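Local coordinates for FAD:protein FMN transferase (Vibrio cholerae, PDB 6NXI), which probably transfers the FMN moiety of FAD, with magnesium, onto the hydroxyl group of a threonine in a target flavoprotein, at residues A[57-62]-A[151-156]. Sequence-based numbering, arbitrary orientation.
Sequences SELSRF and VDLSTI. With MG (magnesium ion), chain C; FAD (flavin-adenine dinucleotide), chain B.
Behind the FAD and magnesium site of this ApbE-family transferase, the loop 151-156 packs against helix 58-64, Leu59 meeting Val151 and Leu153. The isobutyl end of Leu59 is the hub. An anti chi1 (176°) extends it toward the loop, where CD1 and CD2 both lie against the carbonyl oxygen of Val151, CD2 at 3.6 Å. CD1 is also 3.8 Å from Val151 CG1, the side chains crossing at about a right angle, while CD2 approaches Leu153 CG at 4.0 Å. The other Val151 branch, CG2, sits 4.1 Å from Phe62 CE2 at the ring edge, near its plane. Leu153 continues the apolar layer onto Val80 and Val81 of helix 75-90. To these apolar contacts Asn63, one residue beyond 57-62, adds a hydrogen bond from Val151 N.

Val151 and Leu153 point their CB toward the helix; that of Asp152 points away. Asp152 OD1 closes an Asx turn with Ser154 N, met 37° out of the carboxylate plane, and takes Ser154 OG at 2.7 Å on its syn lone pair. Thr155 O binds magnesium at 2.3 Å together with FAD O2A, Asp269 and Thr273. The two bonds from Ser154 probably limit carboxylate rotation, with Asp152 OD2 accepting from the ribose hydroxyl FAD O2B at 2.7 Å.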
ATOM      1  N   SER A  57      -8.491 -17.658   2.467  1.00 27.71           N
ATOM      2  CA  SER A  57      -8.931 -16.264   2.723  1.00 25.84           C
ATOM      3  C   SER A  57     -10.130 -15.964   1.818  1.00 26.18           C
ATOM      4  O   SER A  57     -10.315 -16.669   0.820  1.00 25.75           O
ATOM      5  CB  SER A  57      -7.811 -15.257   2.534  1.00 24.89           C
ATOM      6  OG  SER A  57      -7.498 -15.179   1.141  1.00 23.78           O
ATOM      7  N   GLU A  58     -10.958 -14.989   2.173  1.00 26.60           N
ATOM      8  CA  GLU A  58     -12.105 -14.576   1.317  0.60 26.72           C
ATOM      9  C   GLU A  58     -11.585 -14.221  -0.069  1.00 26.14           C
ATOM     10  O   GLU A  58     -12.187 -14.612  -1.061  1.00 26.30           O
ATOM     11  CB  GLU A  58     -12.773 -13.288   1.770  0.60 27.39           C
ATOM     12  CG  GLU A  58     -13.679 -13.387   2.941  0.60 30.19           C
ATOM     13  CD  GLU A  58     -14.672 -12.240   2.844  0.60 31.29           C
ATOM     14  OE1 GLU A  58     -14.241 -11.081   2.564  0.60 30.74           O
ATOM     15  OE2 GLU A  58     -15.849 -12.504   3.002  0.60 33.17           O
ATOM     16  N   LEU A  59     -10.468 -13.514  -0.123  1.00 24.40           N
ATOM     17  CA  LEU A  59      -9.962 -13.087  -1.440  1.00 23.48           C
ATOM     18  C   LEU A  59      -9.461 -14.300  -2.212  1.00 24.92           C
ATOM     19  O   LEU A  59      -9.684 -14.331  -3.432  1.00 25.29           O
ATOM     20  CB  LEU A  59      -8.829 -12.087  -1.243  1.00 22.86           C
ATOM     21  CG  LEU A  59      -8.158 -11.632  -2.528  1.00 22.44           C
ATOM     22  CD1 LEU A  59      -9.095 -10.814  -3.357  1.00 24.44           C
ATOM     23  CD2 LEU A  59      -6.898 -10.822  -2.179  1.00 22.16           C
ATOM     24  N   SER A  60      -8.808 -15.259  -1.564  1.00 23.78           N
ATOM     25  CA  SER A  60      -8.289 -16.434  -2.326  1.00 24.32           C
ATOM     26  C   SER A  60      -9.483 -17.264  -2.781  1.00 25.74           C
ATOM     27  O   SER A  60      -9.480 -17.739  -3.913  1.00 26.86           O
ATOM     28  CB  SER A  60      -7.332 -17.228  -1.537  1.00 24.59           C
ATOM     29  OG  SER A  60      -6.138 -16.456  -1.351  1.00 23.44           O
ATOM     30  N   ARG A  61     -10.497 -17.380  -1.932  1.00 27.68           N
ATOM     31  CA  ARG A  61     -11.709 -18.124  -2.368  1.00 29.22           C
ATOM     32  C   ARG A  61     -12.340 -17.412  -3.569  1.00 29.95           C
ATOM     33  O   ARG A  61     -12.869 -18.141  -4.466  1.00 29.21           O
ATOM     34  CB  ARG A  61     -12.635 -18.335  -1.172  1.00 31.83           C
ATOM     35  CG  ARG A  61     -11.998 -19.278  -0.164  1.00 34.80           C
ATOM     36  CD  ARG A  61     -12.945 -19.631   0.941  1.00 39.70           C
ATOM     37  NE  ARG A  61     -12.791 -18.744   2.072  1.00 43.55           N
ATOM     38  CZ  ARG A  61     -13.672 -17.811   2.475  1.00 44.05           C
ATOM     39  NH1 ARG A  61     -14.806 -17.581   1.819  1.00 44.33           N
ATOM     40  NH2 ARG A  61     -13.372 -17.091   3.530  1.00 41.56           N
ATOM     41  N   PHE A  62     -12.323 -16.082  -3.646  1.00 27.00           N
ATOM     42  CA  PHE A  62     -12.806 -15.362  -4.851  1.00 27.71           C
ATOM     43  C   PHE A  62     -11.913 -15.703  -6.050  1.00 27.97           C
ATOM     44  O   PHE A  62     -12.427 -15.904  -7.152  1.00 29.45           O
ATOM     45  CB  PHE A  62     -12.896 -13.861  -4.641  1.00 28.10           C
ATOM     46  CG  PHE A  62     -13.373 -13.114  -5.853  1.00 28.77           C
ATOM     47  CD1 PHE A  62     -14.633 -13.369  -6.389  1.00 29.25           C
ATOM     48  CD2 PHE A  62     -12.564 -12.199  -6.495  1.00 29.79           C
ATOM     49  CE1 PHE A  62     -15.083 -12.674  -7.498  1.00 28.18           C
ATOM     50  CE2 PHE A  62     -13.019 -11.516  -7.611  1.00 28.38           C
ATOM     51  CZ  PHE A  62     -14.285 -11.742  -8.104  1.00 29.06           C
ATOM     52  N   VAL A 151      -7.234 -11.381  -8.167  1.00 23.20           N
ATOM     53  CA  VAL A 151      -7.139 -10.036  -7.533  1.00 22.48           C
ATOM     54  C   VAL A 151      -6.098 -10.148  -6.426  1.00 22.57           C
ATOM     55  O   VAL A 151      -6.119 -11.119  -5.645  1.00 21.96           O
ATOM     56  CB  VAL A 151      -8.509  -9.602  -6.963  1.00 24.61           C
ATOM     57  CG1 VAL A 151      -8.386  -8.339  -6.166  1.00 22.85           C
ATOM     58  CG2 VAL A 151      -9.543  -9.437  -8.068  1.00 25.18           C
ATOM     59  N   ASP A 152      -5.219  -9.159  -6.387  1.00 21.54           N
ATOM     60  CA  ASP A 152      -4.109  -9.014  -5.425  1.00 21.20           C
ATOM     61  C   ASP A 152      -4.312  -7.682  -4.708  1.00 19.92           C
ATOM     62  O   ASP A 152      -4.381  -6.647  -5.398  1.00 20.85           O
ATOM     63  CB  ASP A 152      -2.824  -9.009  -6.228  1.00 21.28           C
ATOM     64  CG  ASP A 152      -1.569  -8.787  -5.416  1.00 22.59           C
ATOM     65  OD1 ASP A 152      -1.656  -8.597  -4.217  1.00 21.28           O
ATOM     66  OD2 ASP A 152      -0.492  -8.855  -6.037  1.00 22.97           O
ATOM     67  N   LEU A 153      -4.534  -7.694  -3.391  1.00 20.00           N
ATOM     68  CA  LEU A 153      -4.713  -6.438  -2.654  1.00 19.42           C
ATOM     69  C   LEU A 153      -3.440  -6.083  -1.877  1.00 18.94           C
ATOM     70  O   LEU A 153      -3.534  -5.262  -0.979  1.00 20.68           O
ATOM     71  CB  LEU A 153      -5.935  -6.537  -1.733  1.00 19.60           C
ATOM     72  CG  LEU A 153      -7.231  -6.851  -2.481  1.00 21.29           C
ATOM     73  CD1 LEU A 153      -8.385  -7.049  -1.504  1.00 22.94           C
ATOM     74  CD2 LEU A 153      -7.541  -5.755  -3.477  1.00 21.99           C
ATOM     75  N   SER A 154      -2.293  -6.578  -2.308  1.00 19.75           N
ATOM     76  CA  SER A 154      -1.001  -6.311  -1.603  1.00 19.27           C
ATOM     77  C   SER A 154      -0.711  -4.820  -1.511  1.00 20.66           C
ATOM     78  O   SER A 154       0.042  -4.393  -0.597  1.00 20.04           O
ATOM     79  CB  SER A 154       0.116  -7.042  -2.339  1.00 21.50           C
ATOM     80  OG  SER A 154      -0.020  -8.430  -2.123  1.00 22.09           O
ATOM     81  N   THR A 155      -1.240  -4.042  -2.455  1.00 19.92           N
ATOM     82  CA  THR A 155      -0.869  -2.629  -2.641  1.00 19.65           C
ATOM     83  C   THR A 155      -1.697  -1.777  -1.715  1.00 19.18           C
ATOM     84  O   THR A 155      -1.457  -0.575  -1.719  1.00 20.97           O
ATOM     85  CB  THR A 155      -1.038  -2.193  -4.088  1.00 21.02           C
ATOM     86  OG1 THR A 155      -0.252  -1.026  -4.307  1.00 24.28           O
ATOM     87  CG2 THR A 155      -2.451  -1.913  -4.492  1.00 21.29           C
ATOM     88  N   ILE A 156      -2.715  -2.339  -1.065  1.00 19.97           N
ATOM     89  CA  ILE A 156      -3.734  -1.456  -0.431  1.00 19.43           C
ATOM     90  C   ILE A 156      -4.163  -2.031   0.898  1.00 20.54           C
ATOM     91  O   ILE A 156      -4.599  -1.240   1.808  1.00 19.03           O
ATOM     92  CB  ILE A 156      -4.888  -1.213  -1.410  1.00 20.84           C
ATOM     93  CG1 ILE A 156      -5.892  -0.173  -0.897  1.00 21.17           C
ATOM     94  CG2 ILE A 156      -5.525  -2.540  -1.836  1.00 20.63           C
ATOM     95  CD1 ILE A 156      -6.927   0.248  -1.976  1.00 25.07           C
TER
HETATM   96 MG    MG C 501       0.479   0.580  -2.339  1.00 23.07          MG
HETATM   97  PA  FAD B 500       3.252  -1.473  -2.765  1.00 22.05           P
HETATM   98  O1A FAD B 500       4.260  -0.669  -3.505  1.00 24.13           O
HETATM   99  O2A FAD B 500       2.337  -0.809  -1.815  1.00 20.86           O
HETATM  100  O5B FAD B 500       2.370  -2.322  -3.793  1.00 22.90           O
HETATM  101  C5B FAD B 500       3.111  -3.310  -4.557  1.00 22.16           C
HETATM  102  C4B FAD B 500       2.404  -4.643  -4.554  1.00 22.37           C
HETATM  103  O4B FAD B 500       1.086  -4.563  -5.150  1.00 23.87           O
HETATM  104  C3B FAD B 500       3.167  -5.691  -5.362  1.00 22.28           C
HETATM  105  O3B FAD B 500       4.047  -6.418  -4.504  1.00 23.50           O
HETATM  106  C2B FAD B 500       2.047  -6.545  -5.969  1.00 22.17           C
HETATM  107  O2B FAD B 500       1.589  -7.512  -5.050  1.00 23.01           O
HETATM  108  C1B FAD B 500       0.960  -5.506  -6.211  1.00 23.37           C
HETATM  109  N9A FAD B 500       1.030  -4.775  -7.458  1.00 22.93           N
HETATM  110  C8A FAD B 500       2.108  -4.654  -8.347  1.00 21.95           C
HETATM  111  N7A FAD B 500       1.850  -3.799  -9.306  1.00 22.65           N
HETATM  112  C5A FAD B 500       0.555  -3.366  -9.103  1.00 21.88           C
HETATM  113  C6A FAD B 500      -0.265  -2.483  -9.820  1.00 22.87           C
HETATM  114  N6A FAD B 500       0.131  -1.789 -10.903  1.00 23.64           N
HETATM  115  N1A FAD B 500      -1.486  -2.242  -9.301  1.00 22.41           N
HETATM  116  C2A FAD B 500      -1.874  -2.923  -8.205  1.00 21.94           C
HETATM  117  N3A FAD B 500      -1.182  -3.779  -7.441  1.00 22.57           N
HETATM  118  C4A FAD B 500       0.042  -3.963  -7.964  1.00 22.14           C
HETATM  119  N1  FAD B 500       3.825 -11.576   1.829  1.00 26.98           N
HETATM  120  C2  FAD B 500       4.283 -12.836   2.144  1.00 29.64           C
HETATM  121  O2  FAD B 500       5.433 -13.190   1.801  1.00 29.26           O
HETATM  122  N3  FAD B 500       3.531 -13.715   2.856  1.00 28.29           N
HETATM  123  C4  FAD B 500       2.264 -13.416   3.283  1.00 29.02           C
HETATM  124  O4  FAD B 500       1.599 -14.241   3.895  1.00 31.52           O
HETATM  125  C4X FAD B 500       1.739 -12.122   2.954  1.00 26.44           C
HETATM  126  N5  FAD B 500       0.518 -11.810   3.338  1.00 25.72           N
HETATM  127  C5X FAD B 500       0.032 -10.567   3.003  1.00 24.85           C
HETATM  128  C6  FAD B 500      -1.281 -10.221   3.383  1.00 25.15           C
HETATM  129  C7  FAD B 500      -1.846  -8.997   3.092  1.00 25.26           C
HETATM  130  C7M FAD B 500      -3.258  -8.692   3.535  1.00 26.33           C
HETATM  131  C8  FAD B 500      -1.062  -8.045   2.397  1.00 23.59           C
HETATM  132  C8M FAD B 500      -1.616  -6.693   2.033  1.00 25.24           C
HETATM  133  C9  FAD B 500       0.241  -8.377   2.010  1.00 23.77           C
HETATM  134  C9A FAD B 500       0.815  -9.621   2.307  1.00 24.19           C
HETATM  135  N10 FAD B 500       2.105  -9.994   1.911  1.00 26.22           N
HETATM  136  C10 FAD B 500       2.611 -11.245   2.218  1.00 25.71           C
HETATM  137  C1' FAD B 500       2.983  -9.013   1.238  1.00 28.54           C
HETATM  138  C2' FAD B 500       2.685  -8.797  -0.202  1.00 29.15           C
HETATM  139  O2' FAD B 500       2.908  -9.992  -0.944  1.00 29.82           O
HETATM  140  C3' FAD B 500       3.608  -7.694  -0.748  1.00 27.88           C
HETATM  141  O3' FAD B 500       4.970  -8.056  -0.691  1.00 28.85           O
HETATM  142  C4' FAD B 500       3.530  -6.381   0.008  1.00 29.45           C
HETATM  143  O4' FAD B 500       2.179  -6.125   0.357  1.00 27.38           O
HETATM  144  C5' FAD B 500       4.167  -5.246  -0.770  1.00 27.11           C
HETATM  145  O5' FAD B 500       3.864  -4.009  -0.079  1.00 27.88           O
HETATM  146  P   FAD B 500       4.630  -2.687  -0.492  1.00 25.29           P
HETATM  147  O1P FAD B 500       6.064  -2.920  -0.647  1.00 28.57           O
HETATM  148  O2P FAD B 500       4.041  -1.675   0.464  1.00 26.96           O
HETATM  149  O3P FAD B 500       4.048  -2.561  -1.965  1.00 26.71           O